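Local coordinates for PEPTIDE N-myristoyltransferase (Saccharomyces cerevisiae, PDB 1IIC), which catalyses the transfer of myristate from myristoyl-CoA to the N-terminal glycine of protein substrates, at residues A[365-377]-A[401-415]. Numbering follows the deposited sequence.
Sequences ALTSQDNTLFLDD and GGLNPDNSNDIKRRS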
loop_
_atom_site.group_PDB
_atom_site.type_symbol
_atom_site.label_atom_id
_atom_site.label_comp_id
_atom_site.label_asym_id
_atom_site.label_seq_id
_atom_site.Cartn_x
_atom_site.Cartn_y
_atom_site.Cartn_z
ATOM N N ALA A 365 -6.764 -7.388 -0.043
ATOM C CA ALA A 365 -5.470 -7.933 -0.416
ATOM C C ALA A 365 -5.317 -7.903 -1.916
ATOM O O ALA A 365 -6.283 -8.096 -2.660
ATOM C CB ALA A 365 -5.324 -9.359 0.095
ATOM N N LEU A 366 -4.091 -7.641 -2.347
ATOM C CA LEU A 366 -3.754 -7.600 -3.755
ATOM C C LEU A 366 -3.220 -8.968 -4.150
ATOM O O LEU A 366 -3.005 -9.827 -3.292
ATOM C CB LEU A 366 -2.690 -6.532 -3.993
ATOM C CG LEU A 366 -3.129 -5.069 -3.870
ATOM C CD1 LEU A 366 -1.919 -4.185 -3.543
ATOM C CD2 LEU A 366 -3.789 -4.625 -5.178
ATOM N N THR A 367 -3.025 -9.173 -5.449
ATOM C CA THR A 367 -2.491 -10.428 -5.961
ATOM C C THR A 367 -0.962 -10.363 -6.022
ATOM O O THR A 367 -0.330 -11.097 -6.771
ATOM C CB THR A 367 -3.014 -10.715 -7.376
ATOM O OG1 THR A 367 -2.670 -9.617 -8.233
ATOM C CG2 THR A 367 -4.528 -10.912 -7.368
ATOM N N SER A 368 -0.367 -9.469 -5.242
ATOM C CA SER A 368 1.085 -9.339 -5.217
ATOM C C SER A 368 1.683 -10.433 -4.332
ATOM O O SER A 368 0.950 -11.273 -3.811
ATOM C CB SER A 368 1.464 -7.971 -4.668
ATOM O OG SER A 368 0.790 -7.729 -3.441
ATOM N N GLN A 369 3.007 -10.421 -4.168
ATOM C CA GLN A 369 3.700 -11.397 -3.327
ATOM C C GLN A 369 3.277 -12.825 -3.684
ATOM O O GLN A 369 3.083 -13.136 -4.862
ATOM C CB GLN A 369 3.392 -11.098 -1.852
ATOM C CG GLN A 369 3.876 -9.722 -1.378
ATOM C CD GLN A 369 2.890 -9.048 -0.441
ATOM O OE1 GLN A 369 1.765 -8.725 -0.828
ATOM N NE2 GLN A 369 3.301 -8.842 0.801
ATOM N N ASP A 370 3.139 -13.691 -2.678
ATOM C CA ASP A 370 2.710 -15.075 -2.920
ATOM C C ASP A 370 1.216 -15.230 -2.624
ATOM O O ASP A 370 0.716 -16.338 -2.444
ATOM C CB ASP A 370 3.518 -16.048 -2.048
ATOM C CG ASP A 370 4.869 -16.397 -2.658
ATOM O OD1 ASP A 370 5.882 -16.427 -1.922
ATOM O OD2 ASP A 370 4.919 -16.649 -3.884
ATOM N N ASN A 371 0.506 -14.105 -2.604
ATOM C CA ASN A 371 -0.922 -14.081 -2.291
ATOM C C ASN A 371 -1.860 -15.025 -3.063
ATOM O O ASN A 371 -2.809 -15.564 -2.478
ATOM C CB ASN A 371 -1.442 -12.630 -2.390
ATOM C CG ASN A 371 -0.838 -11.716 -1.328
ATOM O OD1 ASN A 371 -1.294 -10.588 -1.127
ATOM N ND2 ASN A 371 0.195 -12.195 -0.651
ATOM N N THR A 372 -1.621 -15.231 -4.357
ATOM C CA THR A 372 -2.501 -16.110 -5.139
ATOM C C THR A 372 -2.541 -17.560 -4.653
ATOM O O THR A 372 -3.408 -18.334 -5.075
ATOM C CB THR A 372 -2.142 -16.109 -6.648
ATOM O OG1 THR A 372 -0.805 -16.597 -6.828
ATOM C CG2 THR A 372 -2.272 -14.697 -7.228
ATOM N N LEU A 373 -1.608 -17.941 -3.783
ATOM C CA LEU A 373 -1.616 -19.304 -3.260
ATOM C C LEU A 373 -2.766 -19.475 -2.277
ATOM O O LEU A 373 -3.263 -20.590 -2.097
ATOM C CB LEU A 373 -0.293 -19.651 -2.553
ATOM C CG LEU A 373 0.939 -19.761 -3.467
ATOM C CD1 LEU A 373 2.196 -20.022 -2.657
ATOM C CD2 LEU A 373 0.712 -20.854 -4.471
ATOM N N PHE A 374 -3.191 -18.375 -1.650
ATOM C CA PHE A 374 -4.281 -18.427 -0.675
ATOM C C PHE A 374 -5.545 -17.622 -0.994
ATOM O O PHE A 374 -6.619 -17.939 -0.496
ATOM C CB PHE A 374 -3.768 -18.008 0.711
ATOM C CG PHE A 374 -3.268 -16.584 0.783
ATOM C CD1 PHE A 374 -4.159 -15.517 0.808
ATOM C CD2 PHE A 374 -1.902 -16.319 0.859
ATOM C CE1 PHE A 374 -3.702 -14.210 0.911
ATOM C CE2 PHE A 374 -1.431 -15.012 0.963
ATOM C CZ PHE A 374 -2.335 -13.952 0.990
ATOM N N LEU A 375 -5.422 -16.592 -1.821
ATOM C CA LEU A 375 -6.556 -15.738 -2.148
ATOM C C LEU A 375 -7.903 -16.442 -2.377
ATOM O O LEU A 375 -8.857 -16.191 -1.640
ATOM C CB LEU A 375 -6.196 -14.844 -3.344
ATOM C CG LEU A 375 -5.912 -13.338 -3.138
ATOM C CD1 LEU A 375 -5.536 -13.013 -1.709
ATOM C CD2 LEU A 375 -4.807 -12.891 -4.114
ATOM N N ASP A 376 -7.993 -17.318 -3.374
ATOM C CA ASP A 376 -9.262 -18.008 -3.653
ATOM C C ASP A 376 -9.732 -18.965 -2.553
ATOM O O ASP A 376 -10.912 -18.988 -2.196
ATOM C CB ASP A 376 -9.181 -18.788 -4.969
ATOM C CG ASP A 376 -9.010 -17.885 -6.177
ATOM O OD1 ASP A 376 -9.755 -16.882 -6.292
ATOM O OD2 ASP A 376 -8.129 -18.192 -7.013
ATOM N N ASP A 377 -8.812 -19.760 -2.021
ATOM C CA ASP A 377 -9.165 -20.705 -0.978
ATOM C C ASP A 377 -9.692 -20.032 0.282
ATOM O O ASP A 377 -10.524 -20.596 0.992
ATOM C CB ASP A 377 -7.962 -21.575 -0.630
ATOM C CG ASP A 377 -7.518 -22.433 -1.793
ATOM O OD1 ASP A 377 -8.350 -22.689 -2.692
ATOM O OD2 ASP A 377 -6.344 -22.863 -1.812
ATOM N N GLY A 401 2.506 -9.772 -11.948
ATOM C CA GLY A 401 1.592 -9.185 -10.988
ATOM C C GLY A 401 0.642 -10.180 -10.348
ATOM O O GLY A 401 -0.208 -9.795 -9.543
ATOM N N GLY A 402 0.775 -11.455 -10.703
ATOM C CA GLY A 402 -0.096 -12.470 -10.135
ATOM C C GLY A 402 -1.439 -12.602 -10.839
ATOM O O GLY A 402 -2.403 -13.122 -10.274
ATOM N N LEU A 403 -1.501 -12.140 -12.080
ATOM C CA LEU A 403 -2.733 -12.207 -12.856
ATOM C C LEU A 403 -2.545 -12.953 -14.166
ATOM O O LEU A 403 -1.468 -12.917 -14.769
ATOM C CB LEU A 403 -3.241 -10.792 -13.191
ATOM C CG LEU A 403 -3.658 -9.813 -12.087
ATOM C CD1 LEU A 403 -4.116 -8.500 -12.723
ATOM C CD2 LEU A 403 -4.784 -10.404 -11.263
ATOM N N ASN A 404 -3.603 -13.630 -14.592
ATOM C CA ASN A 404 -3.619 -14.335 -15.858
ATOM C C ASN A 404 -4.127 -13.276 -16.831
ATOM O O ASN A 404 -4.630 -12.241 -16.411
ATOM C CB ASN A 404 -4.607 -15.500 -15.817
ATOM C CG ASN A 404 -4.090 -16.679 -15.018
ATOM O OD1 ASN A 404 -4.840 -17.313 -14.273
ATOM N ND2 ASN A 404 -2.808 -16.991 -15.180
ATOM N N PRO A 405 -4.002 -13.519 -18.140
ATOM C CA PRO A 405 -4.477 -12.533 -19.111
ATOM C C PRO A 405 -5.955 -12.170 -18.950
ATOM O O PRO A 405 -6.366 -11.049 -19.264
ATOM C CB PRO A 405 -4.181 -13.207 -20.449
ATOM C CG PRO A 405 -2.897 -13.971 -20.151
ATOM C CD PRO A 405 -3.189 -14.566 -18.791
ATOM N N ASP A 406 -6.754 -13.115 -18.459
ATOM C CA ASP A 406 -8.178 -12.874 -18.281
ATOM C C ASP A 406 -8.490 -12.239 -16.930
ATOM O O ASP A 406 -9.650 -12.156 -16.528
ATOM C CB ASP A 406 -8.955 -14.189 -18.424
ATOM C CG ASP A 406 -8.754 -15.128 -17.240
ATOM O OD1 ASP A 406 -7.911 -14.846 -16.357
ATOM O OD2 ASP A 406 -9.443 -16.160 -17.199
ATOM N N ASN A 407 -7.446 -11.799 -16.234
ATOM C CA ASN A 407 -7.587 -11.162 -14.933
ATOM C C ASN A 407 -7.825 -12.087 -13.753
ATOM O O ASN A 407 -8.060 -11.614 -12.651
ATOM C CB ASN A 407 -8.694 -10.109 -14.965
ATOM C CG ASN A 407 -8.371 -8.962 -15.888
ATOM O OD1 ASN A 407 -7.234 -8.498 -15.936
ATOM N ND2 ASN A 407 -9.372 -8.485 -16.618
ATOM N N SER A 408 -7.780 -13.398 -13.963
ATOM C CA SER A 408 -7.973 -14.322 -12.843
ATOM C C SER A 408 -6.614 -14.468 -12.156
ATOM O O SER A 408 -5.591 -14.085 -12.724
ATOM C CB SER A 408 -8.487 -15.685 -13.337
ATOM O OG SER A 408 -7.527 -16.362 -14.129
ATOM N N ASN A 409 -6.590 -15.010 -10.942
ATOM C CA ASN A 409 -5.326 -15.158 -10.204
ATOM C C ASN A 409 -4.379 -16.196 -10.808
ATOM O O ASN A 409 -4.779 -17.339 -11.065
ATOM C CB ASN A 409 -5.592 -15.534 -8.742
ATOM C CG ASN A 409 -6.352 -14.456 -7.973
ATOM O OD1 ASN A 409 -6.212 -13.263 -8.238
ATOM N ND2 ASN A 409 -7.143 -14.881 -6.992
ATOM N N ASP A 410 -3.125 -15.813 -11.041
ATOM C CA ASP A 410 -2.172 -16.777 -11.586
ATOM C C ASP A 410 -1.560 -17.505 -10.398
ATOM O O ASP A 410 -0.588 -17.044 -9.794
ATOM C CB ASP A 410 -1.068 -16.091 -12.397
ATOM C CG ASP A 410 -0.119 -17.095 -13.056
ATOM O OD1 ASP A 410 0.190 -18.133 -12.432
ATOM O OD2 ASP A 410 0.325 -16.846 -14.196
ATOM N N ILE A 411 -2.135 -18.648 -10.059
ATOM C CA ILE A 411 -1.647 -19.415 -8.927
ATOM C C ILE A 411 -0.327 -20.163 -9.113
ATOM O O ILE A 411 0.259 -20.632 -8.136
ATOM C CB ILE A 411 -2.725 -20.416 -8.430
ATOM C CG1 ILE A 411 -3.222 -21.299 -9.574
ATOM C CG2 ILE A 411 -3.913 -19.651 -7.868
ATOM C CD1 ILE A 411 -2.190 -22.243 -10.151
ATOM N N LYS A 412 0.166 -20.276 -10.345
ATOM C CA LYS A 412 1.412 -21.008 -10.528
ATOM C C LYS A 412 2.676 -20.153 -10.556
ATOM O O LYS A 412 3.736 -20.618 -10.148
ATOM C CB LYS A 412 1.341 -21.896 -11.773
ATOM C CG LYS A 412 1.526 -21.201 -13.096
ATOM C CD LYS A 412 1.253 -22.148 -14.259
ATOM C CE LYS A 412 -0.218 -22.539 -14.330
ATOM N NZ LYS A 412 -0.520 -23.265 -15.611
ATOM N N ARG A 413 2.577 -18.917 -11.031
ATOM C CA ARG A 413 3.728 -18.019 -11.053
ATOM C C ARG A 413 3.616 -17.020 -9.895
ATOM O O ARG A 413 4.611 -16.488 -9.410
ATOM C CB ARG A 413 3.776 -17.245 -12.369
ATOM C CG ARG A 413 4.061 -18.075 -13.582
ATOM C CD ARG A 413 3.789 -17.240 -14.816
ATOM N NE ARG A 413 3.923 -18.025 -16.039
ATOM C CZ ARG A 413 3.286 -17.756 -17.177
ATOM N NH1 ARG A 413 2.462 -16.715 -17.255
ATOM N NH2 ARG A 413 3.469 -18.533 -18.238
ATOM N N ARG A 414 2.389 -16.781 -9.451
ATOM C CA ARG A 414 2.146 -15.826 -8.375
ATOM C C ARG A 414 2.708 -14.460 -8.787
ATOM O O ARG A 414 2.535 -14.043 -9.937
ATOM C CB ARG A 414 2.775 -16.325 -7.063
ATOM C CG ARG A 414 2.102 -17.603 -6.530
ATOM C CD ARG A 414 3.035 -18.817 -6.597
ATOM N NE ARG A 414 4.058 -18.731 -5.559
ATOM C CZ ARG A 414 4.971 -19.671 -5.319
ATOM N NH1 ARG A 414 4.990 -20.777 -6.056
ATOM N NH2 ARG A 414 5.847 -19.514 -4.326
ATOM N N SER A 415 3.395 -13.769 -7.886
ATOM C CA SER A 415 3.915 -12.454 -8.239
ATOM C C SER A 415 5.316 -12.192 -7.755
ATOM O O SER A 415 5.770 -12.762 -6.765
ATOM C CB SER A 415 3.001 -11.344 -7.703
ATOM O OG SER A 415 3.556 -10.055 -7.957
HETATM O O HOH W 1 -5.958 -17.620 -5.682
HETATM O O HOH W 2 -9.453 -13.925 -5.609
HETATM O O HOH W 3 -9.397 -15.981 -9.572
#
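Arg414 grips Asp370 side-on: NE, 2.8 Å from Asp370 OD2, and NH2 both donate to that one oxygen. OD2 lies near the guanidinium plane but is approached from above the carboxylate plane, the two planes being 49° apart. Arg414 CG stands beside its backbone N, anti to the carbonyl carbon, and meets Thr372 OG1; bends at chi2 and chi3 then bring NE and the guanidinium to Asp370, where Leu373 CD1 lies over the rim of one face, 3.7 Å from Arg414 NE. Arg331 also forms a salt bridge with Asp370 OD2, and Leu340 of helix 334-357 touches this group.

Thr372 OG1, set between the backbone N and the carbonyl carbon (chi1 61°), donates to Asp410 O, 3.0 Å away and well out of that carbonyl plane; Thr372 CG2 packs against Asn409 CB, the two side chains running past each other in opposite directions. Thr367 points OG1 at Gly401 O, 2.8 Å away and in the carbonyl plane, and the same OG1 is also hydrogen-bonded to the backbone N of Arg185. Thr367 CG2 faces Asn409 OD1, and the Leu403 side chain crosses Thr367 at about a right angle, its CD2 against OG1 and CG2. At the solvent-facing margin, Asn409 ND2 makes a weak, 3.5 Å bond to Asp376 OD2, reinforced by bridging waters.

With an alanine here, Asp370 OD2 would probably lose both Arg414 bonds and rely on Arg331, and Leu373 its arginine packing. Two arginines on OD2 probably keep the buried carboxylate charged, pinning the type II' turn Ser368-Asn371, whereas the Asn409-Asp376 pair leans on water.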